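Local coordinates for protein quinone oxidoreductase (Escherichia coli, PDB 1QOR) that catalyses the one-electron reduction of quinones to 1,4-benzosemiquinones with NADPH as the reductant, working as a homodimer, at residues 124-129 and 277-282; 157-162 and 290-295; 6-11 and 56-61; 21-26 and 96-101. One frame throughout, in Å; residues are numbered along the deposited sequence.

Interaction 1: residues 124-129 and 277-282. With NDP (NADPH dihydro-nicotinamide-adenine-dinucleotide phosphate), chain D.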
loop_
_atom_site.group_PDB
_atom_site.type_symbol
_atom_site.label_atom_id
_atom_site.label_comp_id
_atom_site.label_asym_id
_atom_site.label_seq_id
_atom_site.Cartn_x
_atom_site.Cartn_y
_atom_site.Cartn_z
ATOM N N LYS A 124 -5.007 18.347 -13.571
ATOM C CA LYS A 124 -3.896 17.459 -13.864
ATOM C C LYS A 124 -2.565 17.915 -13.201
ATOM O O LYS A 124 -1.769 17.070 -12.729
ATOM C CB LYS A 124 -3.747 17.339 -15.375
ATOM C CG LYS A 124 -4.935 16.694 -16.088
ATOM C CD LYS A 124 -4.873 16.984 -17.617
ATOM C CE LYS A 124 -6.231 16.796 -18.340
ATOM N NZ LYS A 124 -7.348 17.794 -17.981
ATOM N N GLY A 125 -2.337 19.225 -13.097
ATOM C CA GLY A 125 -1.092 19.706 -12.496
ATOM C C GLY A 125 -1.080 19.504 -10.991
ATOM O O GLY A 125 -0.028 19.218 -10.379
ATOM N N LEU A 126 -2.239 19.706 -10.359
ATOM C CA LEU A 126 -2.355 19.485 -8.904
ATOM C C LEU A 126 -2.109 17.985 -8.645
ATOM O O LEU A 126 -1.517 17.587 -7.611
ATOM C CB LEU A 126 -3.753 19.894 -8.435
ATOM C CG LEU A 126 -4.087 21.401 -8.498
ATOM C CD1 LEU A 126 -5.491 21.577 -8.005
ATOM C CD2 LEU A 126 -3.182 22.231 -7.598
ATOM N N THR A 127 -2.586 17.146 -9.564
ATOM C CA THR A 127 -2.354 15.717 -9.456
ATOM C C THR A 127 -0.840 15.411 -9.566
ATOM O O THR A 127 -0.263 14.708 -8.729
ATOM C CB THR A 127 -3.062 14.988 -10.574
ATOM O OG1 THR A 127 -4.447 15.314 -10.504
ATOM C CG2 THR A 127 -2.895 13.486 -10.437
ATOM N N VAL A 128 -0.173 16.011 -10.554
ATOM C CA VAL A 128 1.252 15.739 -10.710
ATOM C C VAL A 128 1.989 16.234 -9.483
ATOM O O VAL A 128 2.895 15.569 -8.977
ATOM C CB VAL A 128 1.825 16.337 -12.021
ATOM C CG1 VAL A 128 3.353 16.365 -11.979
ATOM C CG2 VAL A 128 1.333 15.520 -13.198
ATOM N N TYR A 129 1.566 17.374 -8.963
ATOM C CA TYR A 129 2.223 17.896 -7.792
ATOM C C TYR A 129 2.128 16.942 -6.583
ATOM O O TYR A 129 3.165 16.631 -5.962
ATOM C CB TYR A 129 1.660 19.280 -7.431
ATOM C CG TYR A 129 2.160 19.815 -6.102
ATOM C CD1 TYR A 129 3.434 20.363 -5.980
ATOM C CD2 TYR A 129 1.347 19.766 -4.958
ATOM C CE1 TYR A 129 3.884 20.851 -4.791
ATOM C CE2 TYR A 129 1.789 20.263 -3.738
ATOM C CZ TYR A 129 3.049 20.809 -3.680
ATOM O OH TYR A 129 3.446 21.419 -2.526
ATOM N N THR A 277 -3.812 26.362 -2.100
ATOM C CA THR A 277 -2.966 27.535 -2.255
ATOM C C THR A 277 -1.469 27.225 -2.416
ATOM O O THR A 277 -0.818 27.747 -3.328
ATOM C CB THR A 277 -3.182 28.489 -1.081
ATOM O OG1 THR A 277 -4.453 29.136 -1.220
ATOM C CG2 THR A 277 -2.117 29.540 -1.062
ATOM N N GLU A 278 -0.915 26.410 -1.529
ATOM C CA GLU A 278 0.491 26.037 -1.637
ATOM C C GLU A 278 0.771 25.319 -2.978
ATOM O O GLU A 278 1.739 25.664 -3.704
ATOM C CB GLU A 278 0.899 25.135 -0.482
ATOM N N ALA A 279 -0.107 24.380 -3.344
ATOM C CA ALA A 279 0.053 23.645 -4.586
ATOM C C ALA A 279 -0.105 24.523 -5.834
ATOM O O ALA A 279 0.624 24.322 -6.803
ATOM C CB ALA A 279 -0.906 22.471 -4.633
ATOM N N SER A 280 -1.060 25.462 -5.822
ATOM C CA SER A 280 -1.309 26.365 -6.961
ATOM C C SER A 280 -0.117 27.281 -7.161
ATOM O O SER A 280 0.236 27.628 -8.292
ATOM C CB SER A 280 -2.515 27.290 -6.708
ATOM O OG SER A 280 -3.730 26.590 -6.690
ATOM N N ASN A 281 0.439 27.742 -6.048
ATOM C CA ASN A 281 1.578 28.636 -6.112
ATOM C C ASN A 281 2.725 27.953 -6.834
ATOM O O ASN A 281 3.353 28.544 -7.719
ATOM C CB ASN A 281 1.960 29.132 -4.716
ATOM C CG ASN A 281 0.962 30.136 -4.189
ATOM O OD1 ASN A 281 0.200 30.729 -4.954
ATOM N ND2 ASN A 281 0.927 30.308 -2.895
ATOM N N GLU A 282 2.970 26.699 -6.497
ATOM C CA GLU A 282 4.017 25.948 -7.169
ATOM C C GLU A 282 3.697 25.819 -8.673
ATOM O O GLU A 282 4.476 26.252 -9.532
ATOM C CB GLU A 282 4.124 24.548 -6.563
ATOM C CG GLU A 282 4.485 24.596 -5.128
ATOM C CD GLU A 282 5.845 25.197 -4.934
ATOM O OE1 GLU A 282 6.675 25.054 -5.865
ATOM O OE2 GLU A 282 6.088 25.779 -3.847
HETATM P PA NDP D . -5.057 10.874 -20.723
HETATM O O1A NDP D . -5.090 12.112 -21.543
HETATM O O2A NDP D . -3.761 10.451 -20.129
HETATM O O5B NDP D . -5.724 9.695 -21.477
HETATM C C5B NDP D . -5.631 8.360 -21.055
HETATM C C4B NDP D . -4.473 7.714 -21.753
HETATM O O4B NDP D . -4.340 6.495 -21.036
HETATM C C3B NDP D . -4.672 7.302 -23.218
HETATM O O3B NDP D . -4.380 8.430 -24.085
HETATM C C2B NDP D . -3.822 6.045 -23.324
HETATM O O2B NDP D . -2.526 6.423 -23.771
HETATM C C1B NDP D . -3.807 5.456 -21.846
HETATM N N9A NDP D . -4.544 4.187 -21.945
HETATM C C8A NDP D . -4.068 2.953 -21.776
HETATM N N7A NDP D . -5.039 2.058 -21.998
HETATM C C5A NDP D . -6.095 2.779 -22.301
HETATM C C6A NDP D . -7.341 2.269 -22.641
HETATM N N6A NDP D . -7.603 0.969 -22.687
HETATM N N1A NDP D . -8.274 3.176 -22.935
HETATM C C2A NDP D . -8.040 4.517 -22.909
HETATM N N3A NDP D . -6.836 4.995 -22.585
HETATM C C4A NDP D . -5.835 4.118 -22.282
HETATM O O3 NDP D . -6.023 11.235 -19.513
HETATM P PN NDP D . -5.963 12.204 -18.266
HETATM O O1N NDP D . -4.693 13.014 -18.233
HETATM O O2N NDP D . -7.291 12.917 -18.151
HETATM O O5D NDP D . -5.909 11.066 -17.077
HETATM C C5D NDP D . -4.919 10.052 -16.965
HETATM C C4D NDP D . -5.279 9.064 -15.906
HETATM O O4D NDP D . -5.145 9.659 -14.596
HETATM C C3D NDP D . -6.713 8.555 -16.007
HETATM O O3D NDP D . -6.753 7.150 -15.737
HETATM C C2D NDP D . -7.409 9.371 -14.896
HETATM O O2D NDP D . -8.583 8.743 -14.446
HETATM C C1D NDP D . -6.378 9.421 -13.806
HETATM N N1N NDP D . -6.318 10.565 -12.857
HETATM C C2N NDP D . -6.215 10.319 -11.510
HETATM C C3N NDP D . -6.149 11.399 -10.647
HETATM C C7N NDP D . -5.996 11.183 -9.147
HETATM O O7N NDP D . -5.891 12.132 -8.378
HETATM N N7N NDP D . -5.980 9.922 -8.770
HETATM C C4N NDP D . -6.176 12.704 -11.108
HETATM C C5N NDP D . -6.277 12.936 -12.486
HETATM C C6N NDP D . -6.356 11.855 -13.347
HETATM P P2B NDP D . -1.576 5.366 -24.638
HETATM O O1X NDP D . -0.247 6.014 -24.675
HETATM O O2X NDP D . -1.583 4.110 -23.876
HETATM O O3X NDP D . -2.270 5.269 -25.936
#
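Tyr129 and Leu126 meet Ala279 where segments 124-129 and 277-282 of helices 115-135 and 273-288 cross, their N-to-C directions 102° apart and their axes 9.8 Å apart at closest approach. The small Ala279 suits the crossing, since two larger side chains share its methyl. CB of Ala279 lies 3.5 Å from CD2 of Tyr129 and 3.7 Å from CD2 of Leu126. With CG of Tyr129 anti to the backbone N (chi1 172°), the ring extends over the second helix, and CA of Ala279 sits over one face in a CH-pi contact 4.2 Å from the ring centroid. At the exposed end the aliphatic part of Glu282 closes the contact, its CG 3.8 Å from CE1 of Tyr129. Thr127 of the first helix touches the cofactor: its OG1, hydrogen-bonded to O of Leu123, packs 3.2 Å from C4N of NADPH. Helix 115-135 thus lies between the nicotinamide and helix 273-288, while Val128 packs on Val153 and Trp160 of helix 152-164 and Leu126 on Leu266.

Interaction 2: residues 157-162 and 290-295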
loop_
_atom_site.group_PDB
_atom_site.type_symbol
_atom_site.label_atom_id
_atom_site.label_comp_id
_atom_site.label_asym_id
_atom_site.label_seq_id
_atom_site.Cartn_x
_atom_site.Cartn_y
_atom_site.Cartn_z
ATOM N N ALA A 157 3.635 15.477 -16.221
ATOM C CA ALA A 157 4.542 14.709 -15.374
ATOM C C ALA A 157 5.975 14.700 -15.985
ATOM O O ALA A 157 6.969 14.825 -15.270
ATOM C CB ALA A 157 4.007 13.279 -15.178
ATOM N N CYS A 158 6.079 14.519 -17.292
ATOM C CA CYS A 158 7.387 14.542 -17.962
ATOM C C CYS A 158 8.195 15.857 -17.670
ATOM O O CYS A 158 9.360 15.810 -17.269
ATOM C CB CYS A 158 7.172 14.396 -19.459
ATOM S SG CYS A 158 6.729 12.752 -19.976
ATOM N N GLN A 159 7.519 17.007 -17.787
ATOM C CA GLN A 159 8.110 18.314 -17.620
ATOM C C GLN A 159 8.438 18.598 -16.204
ATOM O O GLN A 159 9.484 19.202 -15.916
ATOM C CB GLN A 159 7.184 19.366 -18.206
ATOM C CG GLN A 159 6.841 19.078 -19.668
ATOM C CD GLN A 159 5.948 20.124 -20.306
ATOM O OE1 GLN A 159 6.413 21.225 -20.654
ATOM N NE2 GLN A 159 4.639 19.790 -20.479
ATOM N N TRP A 160 7.558 18.174 -15.286
ATOM C CA TRP A 160 7.831 18.379 -13.866
ATOM C C TRP A 160 9.010 17.486 -13.400
ATOM O O TRP A 160 9.895 17.954 -12.670
ATOM C CB TRP A 160 6.575 18.144 -13.012
ATOM C CG TRP A 160 6.611 18.923 -11.761
ATOM C CD1 TRP A 160 7.704 19.145 -10.948
ATOM C CD2 TRP A 160 5.504 19.620 -11.149
ATOM N NE1 TRP A 160 7.331 19.937 -9.865
ATOM C CE2 TRP A 160 5.993 20.236 -9.967
ATOM C CE3 TRP A 160 4.153 19.788 -11.492
ATOM C CZ2 TRP A 160 5.173 21.006 -9.127
ATOM C CZ3 TRP A 160 3.339 20.554 -10.665
ATOM C CH2 TRP A 160 3.854 21.155 -9.493
ATOM N N ALA A 161 9.036 16.230 -13.853
ATOM C CA ALA A 161 10.119 15.310 -13.495
ATOM C C ALA A 161 11.476 15.895 -13.965
ATOM O O ALA A 161 12.460 15.906 -13.206
ATOM C CB ALA A 161 9.879 13.971 -14.092
ATOM N N LYS A 162 11.530 16.369 -15.209
ATOM C CA LYS A 162 12.732 17.005 -15.744
ATOM C C LYS A 162 13.132 18.206 -14.875
ATOM O O LYS A 162 14.275 18.316 -14.448
ATOM C CB LYS A 162 12.459 17.491 -17.158
ATOM C CG LYS A 162 13.599 18.192 -17.818
ATOM C CD LYS A 162 13.213 18.512 -19.258
ATOM C CE LYS A 162 13.950 19.744 -19.815
ATOM N NZ LYS A 162 13.532 20.034 -21.244
ATOM N N GLY A 290 7.433 29.182 -17.871
ATOM C CA GLY A 290 7.674 28.339 -19.039
ATOM C C GLY A 290 8.350 26.973 -18.811
ATOM O O GLY A 290 8.716 26.281 -19.774
ATOM N N VAL A 291 8.546 26.582 -17.551
ATOM C CA VAL A 291 9.147 25.299 -17.229
ATOM C C VAL A 291 8.150 24.194 -17.596
ATOM O O VAL A 291 8.543 23.082 -17.973
ATOM C CB VAL A 291 9.521 25.206 -15.736
ATOM C CG1 VAL A 291 10.009 23.802 -15.391
ATOM C CG2 VAL A 291 10.566 26.232 -15.407
ATOM N N ILE A 292 6.859 24.484 -17.510
ATOM C CA ILE A 292 5.870 23.489 -17.907
ATOM C C ILE A 292 5.004 24.135 -18.969
ATOM O O ILE A 292 4.428 25.172 -18.711
ATOM C CB ILE A 292 5.025 23.025 -16.688
ATOM C CG1 ILE A 292 5.917 22.223 -15.717
ATOM C CG2 ILE A 292 3.762 22.230 -17.151
ATOM C CD1 ILE A 292 5.243 21.837 -14.422
ATOM N N LYS A 293 4.974 23.574 -20.175
ATOM C CA LYS A 293 4.177 24.107 -21.280
ATOM C C LYS A 293 2.863 23.353 -21.290
ATOM O O LYS A 293 2.846 22.098 -21.272
ATOM C CB LYS A 293 4.836 23.828 -22.636
ATOM C CG LYS A 293 6.312 24.179 -22.801
ATOM C CD LYS A 293 6.607 25.637 -22.483
ATOM C CE LYS A 293 8.014 26.045 -23.013
ATOM N NZ LYS A 293 9.151 25.166 -22.541
ATOM N N VAL A 294 1.757 24.082 -21.375
ATOM C CA VAL A 294 0.457 23.414 -21.387
ATOM C C VAL A 294 -0.453 23.904 -22.501
ATOM O O VAL A 294 -1.663 23.892 -22.355
ATOM C CB VAL A 294 -0.294 23.492 -20.009
ATOM C CG1 VAL A 294 0.529 22.859 -18.898
ATOM C CG2 VAL A 294 -0.626 24.901 -19.667
ATOM N N ASP A 295 0.117 24.310 -23.621
ATOM C CA ASP A 295 -0.700 24.781 -24.717
ATOM C C ASP A 295 -1.391 23.573 -25.341
ATOM O O ASP A 295 -0.849 22.477 -25.343
ATOM C CB ASP A 295 0.168 25.554 -25.702
ATOM C CG ASP A 295 0.974 26.679 -25.007
ATOM O OD1 ASP A 295 0.367 27.448 -24.199
ATOM O OD2 ASP A 295 2.213 26.776 -25.250
HETATM O O HOH W 1 10.738 21.056 -17.798
HETATM O O HOH W 2 9.045 22.142 -21.224
#
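Gln159 reads the backbone of Lys293 with both ends of its amide. Its OE1 accepts from N of Lys293 at 2.8 Å in an almost straight bond (177° at the hydrogen), although the donor stands above the carbonyl plane. NE2 donates to O of Lys293 at 3.0 Å, approaching in that carbonyl's plane on a lone pair, with the oxygen close to the plane of the Gln159 amide; it also donates to Leu155 O one turn back. Glutamine suits this place because one side chain can satisfy both the N-H and the C=O of a residue outside regular structure. Water 2 gives OE1 a second donor, and water 1 bridges the carbonyl oxygens of Gln159 and Val291, donating to both. The ammonium of Lys293 folds back, with bends at chi2 and chi4, to donate to O of Gly290 at 3.0 Å. Beneath this polar layer CD1 of Ile292 packs against the indole of Trp160, 3.7 Å from CE3. Gly290 ends helix 273-288 in a Schellman motif, with positive phi that glycine adopts readily. The arrangement is that of a helix terminus and its exit loop fastened to a helix of the Rossmann-type nucleotide-binding domain.

Interaction 3: residues 6-11 and 56-61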
loop_
_atom_site.group_PDB
_atom_site.type_symbol
_atom_site.label_atom_id
_atom_site.label_comp_id
_atom_site.label_asym_id
_atom_site.label_seq_id
_atom_site.Cartn_x
_atom_site.Cartn_y
_atom_site.Cartn_z
ATOM N N GLU A 6 -25.636 17.427 -19.937
ATOM C CA GLU A 6 -26.137 16.531 -18.917
ATOM C C GLU A 6 -26.487 15.188 -19.485
ATOM O O GLU A 6 -26.519 15.012 -20.703
ATOM C CB GLU A 6 -27.289 17.151 -18.134
ATOM C CG GLU A 6 -28.542 17.361 -18.903
ATOM C CD GLU A 6 -29.664 17.837 -17.994
ATOM O OE1 GLU A 6 -29.447 18.851 -17.266
ATOM O OE2 GLU A 6 -30.741 17.188 -18.018
ATOM N N PHE A 7 -26.549 14.200 -18.604
ATOM C CA PHE A 7 -26.895 12.848 -19.018
ATOM C C PHE A 7 -27.953 12.319 -18.026
ATOM O O PHE A 7 -27.956 12.677 -16.850
ATOM C CB PHE A 7 -25.638 11.938 -19.174
ATOM C CG PHE A 7 -24.893 11.673 -17.892
ATOM C CD1 PHE A 7 -24.013 12.622 -17.361
ATOM C CD2 PHE A 7 -25.068 10.464 -17.209
ATOM C CE1 PHE A 7 -23.312 12.366 -16.155
ATOM C CE2 PHE A 7 -24.387 10.192 -16.016
ATOM C CZ PHE A 7 -23.505 11.152 -15.487
ATOM N N HIS A 8 -28.918 11.588 -18.569
ATOM C CA HIS A 8 -30.056 11.032 -17.837
ATOM C C HIS A 8 -29.898 9.533 -17.587
ATOM O O HIS A 8 -30.711 8.936 -16.866
ATOM C CB HIS A 8 -31.358 11.278 -18.644
ATOM C CG HIS A 8 -31.752 12.726 -18.752
ATOM N ND1 HIS A 8 -33.057 13.157 -18.624
ATOM C CD2 HIS A 8 -31.012 13.843 -18.972
ATOM C CE1 HIS A 8 -33.107 14.473 -18.763
ATOM N NE2 HIS A 8 -31.878 14.914 -18.975
ATOM N N LYS A 9 -28.869 8.931 -18.179
ATOM C CA LYS A 9 -28.625 7.502 -18.029
ATOM C C LYS A 9 -27.160 7.236 -18.305
ATOM O O LYS A 9 -26.524 8.008 -19.030
ATOM C CB LYS A 9 -29.448 6.707 -19.051
ATOM C CG LYS A 9 -29.228 7.175 -20.487
ATOM C CD LYS A 9 -29.962 6.344 -21.509
ATOM C CE LYS A 9 -29.542 4.892 -21.379
ATOM N NZ LYS A 9 -29.837 4.073 -22.627
ATOM N N HIS A 10 -26.631 6.147 -17.763
ATOM C CA HIS A 10 -25.254 5.796 -18.018
ATOM C C HIS A 10 -25.041 5.143 -19.366
ATOM O O HIS A 10 -25.915 4.448 -19.878
ATOM C CB HIS A 10 -24.717 4.921 -16.916
ATOM C CG HIS A 10 -24.419 5.694 -15.684
ATOM N ND1 HIS A 10 -24.954 5.378 -14.457
ATOM C CD2 HIS A 10 -23.739 6.850 -15.512
ATOM C CE1 HIS A 10 -24.628 6.313 -13.581
ATOM N NE2 HIS A 10 -23.889 7.218 -14.197
ATOM N N GLY A 11 -23.907 5.424 -19.988
ATOM C CA GLY A 11 -23.660 4.807 -21.265
ATOM C C GLY A 11 -22.458 5.369 -21.955
ATOM O O GLY A 11 -21.582 5.894 -21.294
ATOM N N SER A 56 -26.946 11.669 -8.300
ATOM C CA SER A 56 -28.219 11.318 -8.895
ATOM C C SER A 56 -28.284 11.659 -10.391
ATOM O O SER A 56 -27.460 12.430 -10.913
ATOM C CB SER A 56 -29.341 12.043 -8.160
ATOM O OG SER A 56 -29.161 13.438 -8.309
ATOM N N LEU A 57 -29.291 11.100 -11.060
ATOM C CA LEU A 57 -29.534 11.319 -12.471
ATOM C C LEU A 57 -30.870 12.067 -12.589
ATOM O O LEU A 57 -31.779 11.822 -11.807
ATOM C CB LEU A 57 -29.584 9.972 -13.206
ATOM C CG LEU A 57 -28.273 9.162 -13.255
ATOM C CD1 LEU A 57 -28.444 7.774 -13.879
ATOM C CD2 LEU A 57 -27.264 9.939 -14.044
ATOM N N PRO A 58 -30.997 13.012 -13.543
ATOM C CA PRO A 58 -29.975 13.425 -14.517
ATOM C C PRO A 58 -28.812 14.067 -13.795
ATOM O O PRO A 58 -28.925 14.440 -12.617
ATOM C CB PRO A 58 -30.708 14.457 -15.385
ATOM C CG PRO A 58 -32.150 14.071 -15.256
ATOM C CD PRO A 58 -32.246 13.752 -13.775
ATOM N N SER A 59 -27.701 14.215 -14.499
ATOM C CA SER A 59 -26.534 14.818 -13.881
ATOM C C SER A 59 -25.724 15.605 -14.868
ATOM O O SER A 59 -25.773 15.341 -16.087
ATOM C CB SER A 59 -25.657 13.722 -13.278
ATOM O OG SER A 59 -24.513 14.264 -12.648
ATOM N N GLY A 60 -25.058 16.633 -14.348
ATOM C CA GLY A 60 -24.133 17.410 -15.154
ATOM C C GLY A 60 -22.792 16.639 -15.091
ATOM O O GLY A 60 -22.716 15.549 -14.485
ATOM N N LEU A 61 -21.721 17.228 -15.623
ATOM C CA LEU A 61 -20.408 16.582 -15.667
ATOM C C LEU A 61 -19.262 17.601 -15.514
ATOM O O LEU A 61 -19.455 18.803 -15.707
ATOM C CB LEU A 61 -20.253 15.916 -17.031
ATOM C CG LEU A 61 -20.070 14.413 -17.209
ATOM C CD1 LEU A 61 -19.298 14.140 -18.473
ATOM C CD2 LEU A 61 -19.361 13.832 -16.017
#
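Pro58 lies on one face of the His8 imidazole, its CG 3.6 Å from the ring centroid and only 8° off the normal, a CH-pi contact suited to two rigid rings. NE2 of His8 donates to OE2 of Glu6 at 2.7 Å; the oxygen receives it on its anti lone pair and lies 30° out of the imidazole plane, while OE1 of Glu6 has a salt bridge to Arg4. The buried Phe7 ring has NE2 of His10 at its edge, while CD2 of Leu57 approaches obliquely to 3.5 Å from CE2. Between these rings runs a single antiparallel bridge: N of Phe7 donates to O of Ser59 (2.9 Å), N of Ser59 to O of Phe7 (2.8 Å). It ties two loops of the GroES-like domain, one following strand 3-6, the other leading to strand 65-72. Placing CG of Phe7 between its backbone N and carbonyl carbon (chi1 65°) brings CE1 to 4.0 Å from CG of Leu61, and both side chains pack on Ile47 of helix 42-49.

Interaction 4: residues 21-26 and 96-101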
loop_
_atom_site.group_PDB
_atom_site.type_symbol
_atom_site.label_atom_id
_atom_site.label_comp_id
_atom_site.label_asym_id
_atom_site.label_seq_id
_atom_site.Cartn_x
_atom_site.Cartn_y
_atom_site.Cartn_z
ATOM N N PHE A 21 -30.534 26.313 -19.722
ATOM C CA PHE A 21 -30.965 26.484 -18.360
ATOM C C PHE A 21 -30.618 27.880 -17.895
ATOM O O PHE A 21 -29.907 28.607 -18.580
ATOM C CB PHE A 21 -30.318 25.447 -17.448
ATOM C CG PHE A 21 -28.904 25.785 -17.055
ATOM C CD1 PHE A 21 -27.880 25.807 -18.014
ATOM C CD2 PHE A 21 -28.602 26.144 -15.739
ATOM C CE1 PHE A 21 -26.597 26.189 -17.659
ATOM C CE2 PHE A 21 -27.306 26.529 -15.388
ATOM C CZ PHE A 21 -26.310 26.555 -16.337
ATOM N N THR A 22 -31.148 28.240 -16.731
ATOM C CA THR A 22 -30.915 29.529 -16.094
ATOM C C THR A 22 -30.165 29.257 -14.790
ATOM O O THR A 22 -30.638 28.520 -13.909
ATOM C CB THR A 22 -32.242 30.239 -15.767
ATOM O OG1 THR A 22 -32.897 30.578 -16.995
ATOM C CG2 THR A 22 -32.000 31.508 -14.929
ATOM N N PRO A 23 -28.965 29.826 -14.667
ATOM C CA PRO A 23 -28.141 29.642 -13.478
ATOM C C PRO A 23 -28.824 30.274 -12.297
ATOM O O PRO A 23 -29.471 31.308 -12.443
ATOM C CB PRO A 23 -26.872 30.435 -13.813
ATOM C CG PRO A 23 -26.893 30.583 -15.291
ATOM C CD PRO A 23 -28.337 30.777 -15.594
ATOM N N ALA A 24 -28.680 29.632 -11.146
ATOM C CA ALA A 24 -29.200 30.110 -9.883
ATOM C C ALA A 24 -28.103 30.982 -9.286
ATOM O O ALA A 24 -26.931 30.851 -9.641
ATOM C CB ALA A 24 -29.459 28.941 -8.968
ATOM N N ASP A 25 -28.468 31.875 -8.382
ATOM C CA ASP A 25 -27.478 32.712 -7.736
ATOM C C ASP A 25 -26.710 31.848 -6.753
ATOM O O ASP A 25 -27.233 30.852 -6.271
ATOM C CB ASP A 25 -28.173 33.873 -7.030
ATOM C CG ASP A 25 -28.676 34.921 -8.011
ATOM O OD1 ASP A 25 -28.673 34.638 -9.237
ATOM O OD2 ASP A 25 -29.049 36.025 -7.556
ATOM N N PRO A 26 -25.446 32.189 -6.467
ATOM C CA PRO A 26 -24.677 31.369 -5.527
ATOM C C PRO A 26 -25.177 31.330 -4.077
ATOM O O PRO A 26 -25.926 32.197 -3.640
ATOM C CB PRO A 26 -23.268 31.974 -5.618
ATOM C CG PRO A 26 -23.515 33.366 -5.986
ATOM C CD PRO A 26 -24.598 33.251 -7.028
ATOM N N SER A 96 -20.334 23.548 -18.512
ATOM C CA SER A 96 -21.410 24.514 -18.606
ATOM C C SER A 96 -20.823 25.889 -18.818
ATOM O O SER A 96 -19.655 26.153 -18.467
ATOM C CB SER A 96 -22.191 24.526 -17.303
ATOM O OG SER A 96 -21.347 24.912 -16.233
ATOM N N SER A 97 -21.656 26.800 -19.303
ATOM C CA SER A 97 -21.206 28.158 -19.540
ATOM C C SER A 97 -21.198 28.990 -18.260
ATOM O O SER A 97 -20.455 29.949 -18.163
ATOM C CB SER A 97 -22.023 28.800 -20.673
ATOM O OG SER A 97 -23.407 28.843 -20.379
ATOM N N VAL A 98 -21.945 28.571 -17.245
ATOM C CA VAL A 98 -22.004 29.285 -15.958
ATOM C C VAL A 98 -22.134 28.199 -14.893
ATOM O O VAL A 98 -23.002 27.311 -15.006
ATOM C CB VAL A 98 -23.296 30.177 -15.828
ATOM C CG1 VAL A 98 -23.241 31.057 -14.579
ATOM C CG2 VAL A 98 -23.507 31.010 -17.096
ATOM N N HIS A 99 -21.327 28.275 -13.840
ATOM C CA HIS A 99 -21.379 27.260 -12.802
ATOM C C HIS A 99 -21.172 27.906 -11.437
ATOM O O HIS A 99 -20.495 28.928 -11.325
ATOM C CB HIS A 99 -20.306 26.178 -13.097
ATOM C CG HIS A 99 -20.448 24.918 -12.274
ATOM N ND1 HIS A 99 -21.667 24.323 -12.011
ATOM C CD2 HIS A 99 -19.515 24.131 -11.683
ATOM C CE1 HIS A 99 -21.476 23.226 -11.297
ATOM N NE2 HIS A 99 -20.178 23.085 -11.084
ATOM N N ASN A 100 -21.834 27.398 -10.408
ATOM C CA ASN A 100 -21.613 27.968 -9.075
ATOM C C ASN A 100 -20.621 27.036 -8.374
ATOM O O ASN A 100 -20.708 25.824 -8.530
ATOM C CB ASN A 100 -22.925 28.124 -8.276
ATOM C CG ASN A 100 -23.883 29.107 -8.916
ATOM O OD1 ASN A 100 -23.499 30.190 -9.330
ATOM N ND2 ASN A 100 -25.134 28.722 -9.015
ATOM N N ILE A 101 -19.678 27.598 -7.624
ATOM C CA ILE A 101 -18.648 26.808 -6.986
ATOM C C ILE A 101 -18.359 27.316 -5.576
ATOM O O ILE A 101 -18.378 28.524 -5.334
ATOM C CB ILE A 101 -17.267 26.915 -7.816
ATOM C CG1 ILE A 101 -17.445 26.474 -9.257
ATOM C CG2 ILE A 101 -16.153 26.080 -7.170
ATOM C CD1 ILE A 101 -17.622 27.631 -10.193
#
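Pro23 and Val98 form the tight apolar part of this contact, the proline ring crossing the branched side chain at about a right angle with its CG 3.7 Å from CB of Val98. Both residue types are compact and stiff, so probably little conformational freedom is lost when they meet. Val98 points CG1 anti to its own backbone N (chi1 -172°), and that methyl lies 3.8 Å from both CB and CG of Pro23. The Phe21 ring turns its edge to the backbone, CZ 3.6 Å from O of Val98, so that its weakly positive hydrogens can face a carbonyl oxygen. The two segments belong to the GroES-like half of the enzyme, where the loop between strands 17-20 and 30-35 runs alongside strand 98-102 in roughly the same direction; that strand pairs antiparallel with 30-35. His99, between Val98 and Asn100, points away from the loop, as expected of an extended chain.

Asn100 makes a second firm point, reaching across to the loop to donate from ND2 to O of Ala24 at 2.9 Å, with the acceptor near its amide plane but the donor 49° out of the carbonyl plane. Looser is the flank where OD1 of Asn100 stays 4.0 Å from CD of Pro26; there Ala24 and Asp25 are exposed, and Asp25 points away from the strand and makes a salt bridge with Lys71.

Interactions 1 and 2 belong together: their centres are 12 Å apart, and Trp160 of interaction 2 packs its CH2 3.5 Å from CB of Tyr129 in interaction 1. Both also draw on helix 273-288, the first through its body and the second through the loop that follows. Interaction 1 is buried, apolar and beside the cofactor, whereas the partly buried interaction 2 relies on an amide and waters. Interactions 3 and 4 lie in the other half of the chain, about 17 Å apart between centres and without touching. Interaction 3, partly buried, combines backbone pairing with a buried Phe7 and an exposed imidazole-proline contact; interaction 4 is a surface contact with one side-chain hydrogen bond.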